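Local atomic coordinates of BDI-0842-like domain-containing protein (Parabacteroides distasonis, PDB entry 4JM1), a protein that is of unknown function, has a fold resembling the alpha-lytic protease prodomain, and is probably made as a lipoprotein. Residues F12-A17 with L25-D30; G58-D63 with G76-K81. All blocks are in the same frame, centred on the assembly; numbering follows the deposited sequence. Where two conformers were deposited one is given.

How the contacts relate
Contacts 1 and 2 are the two outer strand pairings of one mixed four-stranded sheet, ordered 16-19, 24-29, 58-63 and 78-83. Both outer pairings are antiparallel, whereas the central strands 24-29 and 58-63 run parallel and join the contacts, whose centres lie about 10 Å apart. Leu-60 joins them by two backbone hydrogen bonds, its O 2.8 Å from Ile-27 N and its N 2.9 Å from Leu-25 O; Gly-58 and Val-62 continue the pairing. Beside it, Ala-28 CB packs 3.7 Å from Val-62 CG2. Each contact has a classic beta bulge, on the outer of its two segments. Helix 38-50 covers Ile-27 and Ile-29 of contact 1 as well as Val-59 and Ile-61 of contact 2.

Contact 1 of 2, residues F12-A17 with L25-D30; sequences FSCEKA and LVIAID
Glu-15 and Lys-16 both face Ala-28, forming a classic beta bulge where 12-17 enters the antiparallel hairpin of strands 16-19 and 24-29. Two nearly straight bonds hold it: Glu-15 N to Ala-28 O at 2.9 Å and Ala-28 N to Lys-16 O at 2.8 Å. Next comes the non-hydrogen-bonded pair Ala-17 and Ile-27, where Ala-17 CA comes within 3.1 Å of Val-26 O in a CA-H...O contact. On the face of Ala-17 and Ile-27, apolar side chains meet helices 3-9 and 38-50. Here Ile-27 divides its branches: CG1 lies beside Ala-17 CB, while CG2, anti to the backbone N, presses tightly on Cys-14 CB at 3.4 Å. Small Cys-14 and Ala-17 suit this place because the branched isoleucine and Ile-9 of helix 3-9 already crowd it. Lys-16 has its CB on the other face beside Ala-28, and in the conformer given its chain leads away, as fits an exposed edge strand. At the open end Glu-15 and Asp-30 are like charges, a cost probably eased by the salt bridge of Asp-30 OD1 with Lys-65. Their carboxylate planes are turned 57° apart, with Glu-15 OE2 4.2 Å from Asp-30 OD2.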
loop_
_atom_site.group_PDB
_atom_site.type_symbol
_atom_site.label_atom_id
_atom_site.label_comp_id
_atom_site.label_asym_id
_atom_site.label_seq_id
_atom_site.Cartn_x
_atom_site.Cartn_y
_atom_site.Cartn_z
ATOM N N PHE A 12 6.245 -2.673 -10.537
ATOM C CA PHE A 12 5.430 -2.284 -11.677
ATOM C C PHE A 12 4.839 -0.886 -11.433
ATOM O O PHE A 12 5.103 0.031 -12.170
ATOM C CB PHE A 12 4.316 -3.312 -11.957
ATOM C CG PHE A 12 3.412 -2.887 -13.040
ATOM C CD1 PHE A 12 3.855 -2.923 -14.351
ATOM C CD2 PHE A 12 2.120 -2.455 -12.769
ATOM C CE1 PHE A 12 3.035 -2.502 -15.382
ATOM C CE2 PHE A 12 1.275 -2.041 -13.802
ATOM C CZ PHE A 12 1.733 -2.076 -15.111
ATOM N N SER A 13 4.050 -0.763 -10.378
ATOM C CA SER A 13 3.368 0.472 -10.018
ATOM C C SER A 13 3.761 0.990 -8.621
ATOM O O SER A 13 3.260 2.027 -8.139
ATOM C CB SER A 13 1.863 0.281 -10.114
ATOM O OG SER A 13 1.466 -0.837 -9.360
ATOM N N CYS A 14 4.668 0.260 -7.981
ATOM C CA CYS A 14 5.232 0.641 -6.708
ATOM C C CYS A 14 6.561 -0.078 -6.537
ATOM O O CYS A 14 6.954 -0.852 -7.422
ATOM C CB CYS A 14 4.282 0.298 -5.587
ATOM S SG CYS A 14 4.106 -1.509 -5.286
ATOM N N GLU A 15 7.296 0.219 -5.467
ATOM C CA GLU A 15 8.560 -0.453 -5.217
ATOM C C GLU A 15 8.479 -1.641 -4.287
ATOM O O GLU A 15 9.212 -2.601 -4.478
ATOM C CB GLU A 15 9.641 0.540 -4.785
ATOM C CG GLU A 15 9.910 1.512 -5.933
ATOM C CD GLU A 15 11.167 2.331 -5.847
ATOM O OE1 GLU A 15 12.052 2.037 -5.019
ATOM O OE2 GLU A 15 11.257 3.299 -6.659
ATOM N N LYS A 16 7.571 -1.585 -3.311
ATOM C CA LYS A 16 7.366 -2.666 -2.351
ATOM C C LYS A 16 5.954 -2.509 -1.783
ATOM O O LYS A 16 5.414 -1.408 -1.756
ATOM C CB LYS A 16 8.433 -2.610 -1.241
ATOM C CG LYS A 16 8.500 -3.841 -0.336
ATOM C CD LYS A 16 9.740 -3.858 0.561
ATOM C CE LYS A 16 9.676 -5.012 1.583
ATOM N NZ LYS A 16 11.001 -5.385 2.236
ATOM N N ALA A 17 5.351 -3.619 -1.383
ATOM C CA ALA A 17 4.024 -3.603 -0.774
ATOM C C ALA A 17 3.872 -4.770 0.186
ATOM O O ALA A 17 4.538 -5.799 0.047
ATOM C CB ALA A 17 2.906 -3.636 -1.859
ATOM N N LEU A 25 -3.376 -2.637 3.372
ATOM C CA LEU A 25 -2.391 -2.865 2.299
ATOM C C LEU A 25 -1.529 -1.618 2.235
ATOM O O LEU A 25 -2.034 -0.527 1.955
ATOM C CB LEU A 25 -3.074 -3.130 0.952
ATOM C CG LEU A 25 -2.161 -3.220 -0.274
ATOM C CD1 LEU A 25 -1.071 -4.270 -0.117
ATOM C CD2 LEU A 25 -3.029 -3.489 -1.522
ATOM N N VAL A 26 -0.248 -1.798 2.531
ATOM C CA VAL A 26 0.731 -0.721 2.556
ATOM C C VAL A 26 1.584 -0.792 1.289
ATOM O O VAL A 26 2.123 -1.870 0.953
ATOM C CB VAL A 26 1.632 -0.788 3.785
ATOM C CG1 VAL A 26 2.654 0.362 3.766
ATOM C CG2 VAL A 26 0.796 -0.762 5.087
ATOM N N ILE A 27 1.622 0.329 0.571
ATOM C CA ILE A 27 2.301 0.432 -0.703
ATOM C C ILE A 27 3.350 1.539 -0.632
ATOM O O ILE A 27 3.018 2.690 -0.335
ATOM C CB ILE A 27 1.287 0.654 -1.839
ATOM C CG1 ILE A 27 0.295 -0.552 -1.883
ATOM C CG2 ILE A 27 1.999 0.831 -3.169
ATOM C CD1 ILE A 27 -0.862 -0.438 -2.834
ATOM N N ALA A 28 4.598 1.168 -0.932
ATOM C CA ALA A 28 5.738 2.084 -0.866
ATOM C C ALA A 28 6.098 2.535 -2.283
ATOM O O ALA A 28 6.339 1.704 -3.161
ATOM C CB ALA A 28 6.934 1.413 -0.190
ATOM N N ILE A 29 6.143 3.852 -2.471
ATOM C CA ILE A 29 6.469 4.489 -3.741
ATOM C C ILE A 29 7.679 5.427 -3.594
ATOM O O ILE A 29 8.070 5.820 -2.477
ATOM C CB ILE A 29 5.251 5.301 -4.310
ATOM C CG1 ILE A 29 4.866 6.445 -3.360
ATOM C CG2 ILE A 29 4.069 4.370 -4.566
ATOM C CD1 ILE A 29 3.999 7.499 -4.019
ATOM N N ASP A 30 8.297 5.751 -4.736
ATOM C CA ASP A 30 9.384 6.721 -4.740
ATOM C C ASP A 30 8.797 8.144 -4.761
ATOM O O ASP A 30 8.724 8.800 -5.803
ATOM C CB ASP A 30 10.314 6.476 -5.931
ATOM C CG ASP A 30 11.600 7.279 -5.844
ATOM O OD1 ASP A 30 11.939 7.810 -4.756
ATOM O OD2 ASP A 30 12.276 7.370 -6.896
#

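Contact 2 of 2, residues G58-D63 with G76-K81; sequences GVLIVD and GKRIGK
Ile-61 O is gripped by two successive amides of the opposite strand: Ile-79 N at 2.8 Å, bent to 145° at the hydrogen, and Gly-80 N through a weak bond of 3.5 Å. Arg-78 CA adds a CA-H...O contact to the same oxygen. Ile-61 in turn gives its own N-H to Gly-80 O at 2.9 Å; this bond is straight at the hydrogen, although the donor stands above the carbonyl plane. Ile-61 CG1 stands anti to the carbonyl carbon (chi1 -50°), on the side of Gly-80, whose missing side chain leaves room for it.

The other branch of Ile-61, CG2, meets Ile-79 CG1 at 3.7 Å, the two side chains crossing at about a right angle. Branched isoleucines suit this buried side, where Ile-61 packs on Leu-40 and Ala-41 of helix 38-50 and Ile-79 on Tyr-37.

Arg-78 lies over the other face. Its chain bends at chi2 (73°), bringing NE to 3.9 Å from Leu-60 CD1, while Val-62 runs alongside, pointing the same way. Both aliphatic groups approach the guanidinium obliquely, and NH1 bonds to Gly-76 O at 2.8 Å and also to Val-74 O, which should fix the group's rotation. Leucine and valine thus give the long arginine an apolar bed. Lys-81 rests its CB against Leu-60 CD2 before its amine end leads away.

Where the strands part, one water replaces a direct backbone bond, accepting from Asp-63 N at 2.9 Å and donating to Lys-77 O at 2.7 Å. Asp-63 turns its carboxylate to Lys-65 in a salt bridge. The doubled grip of Ile-79 and Gly-80 on Ile-61 is that of a classic beta bulge, on one of the two outermost strands of a mixed sheet backed by a helix.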
loop_
_atom_site.group_PDB
_atom_site.type_symbol
_atom_site.label_atom_id
_atom_site.label_comp_id
_atom_site.label_asym_id
_atom_site.label_seq_id
_atom_site.Cartn_x
_atom_site.Cartn_y
_atom_site.Cartn_z
ATOM N N GLY A 58 -8.139 -0.874 4.066
ATOM C CA GLY A 58 -7.788 0.296 3.305
ATOM C C GLY A 58 -6.414 0.106 2.697
ATOM O O GLY A 58 -5.804 -0.947 2.870
ATOM N N VAL A 59 -5.953 1.127 1.981
ATOM C CA VAL A 59 -4.591 1.235 1.463
ATOM C C VAL A 59 -3.912 2.430 2.118
ATOM O O VAL A 59 -4.529 3.510 2.273
ATOM C CB VAL A 59 -4.588 1.391 -0.064
ATOM C CG1 VAL A 59 -3.236 1.951 -0.603
ATOM C CG2 VAL A 59 -4.945 0.038 -0.687
ATOM N N LEU A 60 -2.641 2.220 2.471
ATOM C CA LEU A 60 -1.771 3.246 3.011
ATOM C C LEU A 60 -0.603 3.395 2.053
ATOM O O LEU A 60 0.008 2.388 1.676
ATOM C CB LEU A 60 -1.272 2.903 4.433
ATOM C CG LEU A 60 -2.390 2.528 5.403
ATOM C CD1 LEU A 60 -1.753 1.960 6.688
ATOM C CD2 LEU A 60 -3.344 3.709 5.678
ATOM N N ILE A 61 -0.274 4.637 1.689
ATOM C CA ILE A 61 0.913 4.934 0.900
ATOM C C ILE A 61 2.019 5.434 1.813
ATOM O O ILE A 61 1.777 6.259 2.683
ATOM C CB ILE A 61 0.641 5.979 -0.209
ATOM C CG1 ILE A 61 -0.610 5.592 -1.034
ATOM C CG2 ILE A 61 1.918 6.184 -1.093
ATOM C CD1 ILE A 61 -0.516 4.331 -1.889
ATOM N N VAL A 62 3.210 4.869 1.635
ATOM C CA VAL A 62 4.399 5.321 2.319
ATOM C C VAL A 62 5.526 5.570 1.294
ATOM O O VAL A 62 5.442 5.148 0.131
ATOM C CB VAL A 62 4.874 4.251 3.383
ATOM C CG1 VAL A 62 3.801 4.036 4.487
ATOM C CG2 VAL A 62 5.319 2.938 2.749
ATOM N N ASP A 63 6.547 6.322 1.729
ATOM C CA ASP A 63 7.723 6.595 0.887
ATOM C C ASP A 63 8.712 5.457 1.079
ATOM O O ASP A 63 9.146 5.198 2.200
ATOM C CB ASP A 63 8.322 7.945 1.272
ATOM C CG ASP A 63 9.430 8.422 0.327
ATOM O OD1 ASP A 63 9.979 7.630 -0.477
ATOM O OD2 ASP A 63 9.731 9.635 0.390
ATOM N N GLY A 76 6.461 4.061 9.525
ATOM C CA GLY A 76 6.788 5.282 8.797
ATOM C C GLY A 76 5.586 6.159 8.535
ATOM O O GLY A 76 4.425 5.739 8.697
ATOM N N LYS A 77 5.859 7.367 8.075
ATOM C CA LYS A 77 4.778 8.300 7.815
ATOM C C LYS A 77 3.910 7.787 6.652
ATOM O O LYS A 77 4.416 7.389 5.604
ATOM C CB LYS A 77 5.307 9.667 7.448
ATOM C CG LYS A 77 4.227 10.758 7.429
ATOM C CD LYS A 77 4.743 12.079 6.871
ATOM C CE LYS A 77 3.692 13.094 6.912
ATOM N NZ LYS A 77 4.154 14.322 6.285
ATOM N N ARG A 78 2.597 7.793 6.862
ATOM C CA ARG A 78 1.633 7.520 5.813
ATOM C C ARG A 78 1.408 8.824 5.051
ATOM O O ARG A 78 0.880 9.804 5.597
ATOM C CB ARG A 78 0.315 6.978 6.371
ATOM C CG ARG A 78 0.401 5.559 6.902
ATOM C CD ARG A 78 1.143 5.358 8.243
ATOM N NE ARG A 78 0.923 3.990 8.701
ATOM C CZ ARG A 78 1.825 3.005 8.757
ATOM N NH1 ARG A 78 3.109 3.238 8.551
ATOM N NH2 ARG A 78 1.456 1.776 9.096
ATOM N N ILE A 79 1.809 8.812 3.783
ATOM C CA ILE A 79 1.720 9.967 2.899
ATOM C C ILE A 79 0.429 10.038 2.100
ATOM O O ILE A 79 0.155 11.020 1.396
ATOM C CB ILE A 79 2.990 10.088 2.015
ATOM C CG1 ILE A 79 3.088 8.984 0.967
ATOM C CG2 ILE A 79 4.280 10.153 2.923
ATOM C CD1 ILE A 79 4.293 9.042 0.062
ATOM N N GLY A 80 -0.364 8.973 2.172
ATOM C CA GLY A 80 -1.687 8.936 1.583
ATOM C C GLY A 80 -2.451 7.761 2.174
ATOM O O GLY A 80 -1.852 6.806 2.666
ATOM N N LYS A 81 -3.787 7.822 2.122
ATOM C CA LYS A 81 -4.615 6.778 2.664
ATOM C C LYS A 81 -5.960 6.752 1.978
ATOM O O LYS A 81 -6.415 7.782 1.442
ATOM C CB LYS A 81 -4.766 6.950 4.186
ATOM C CG LYS A 81 -5.597 8.120 4.659
ATOM C CD LYS A 81 -5.588 8.133 6.195
ATOM C CE LYS A 81 -6.475 9.209 6.770
ATOM N NZ LYS A 81 -5.749 10.498 6.929
HETATM O O HOH W 1 6.803 7.552 4.356
#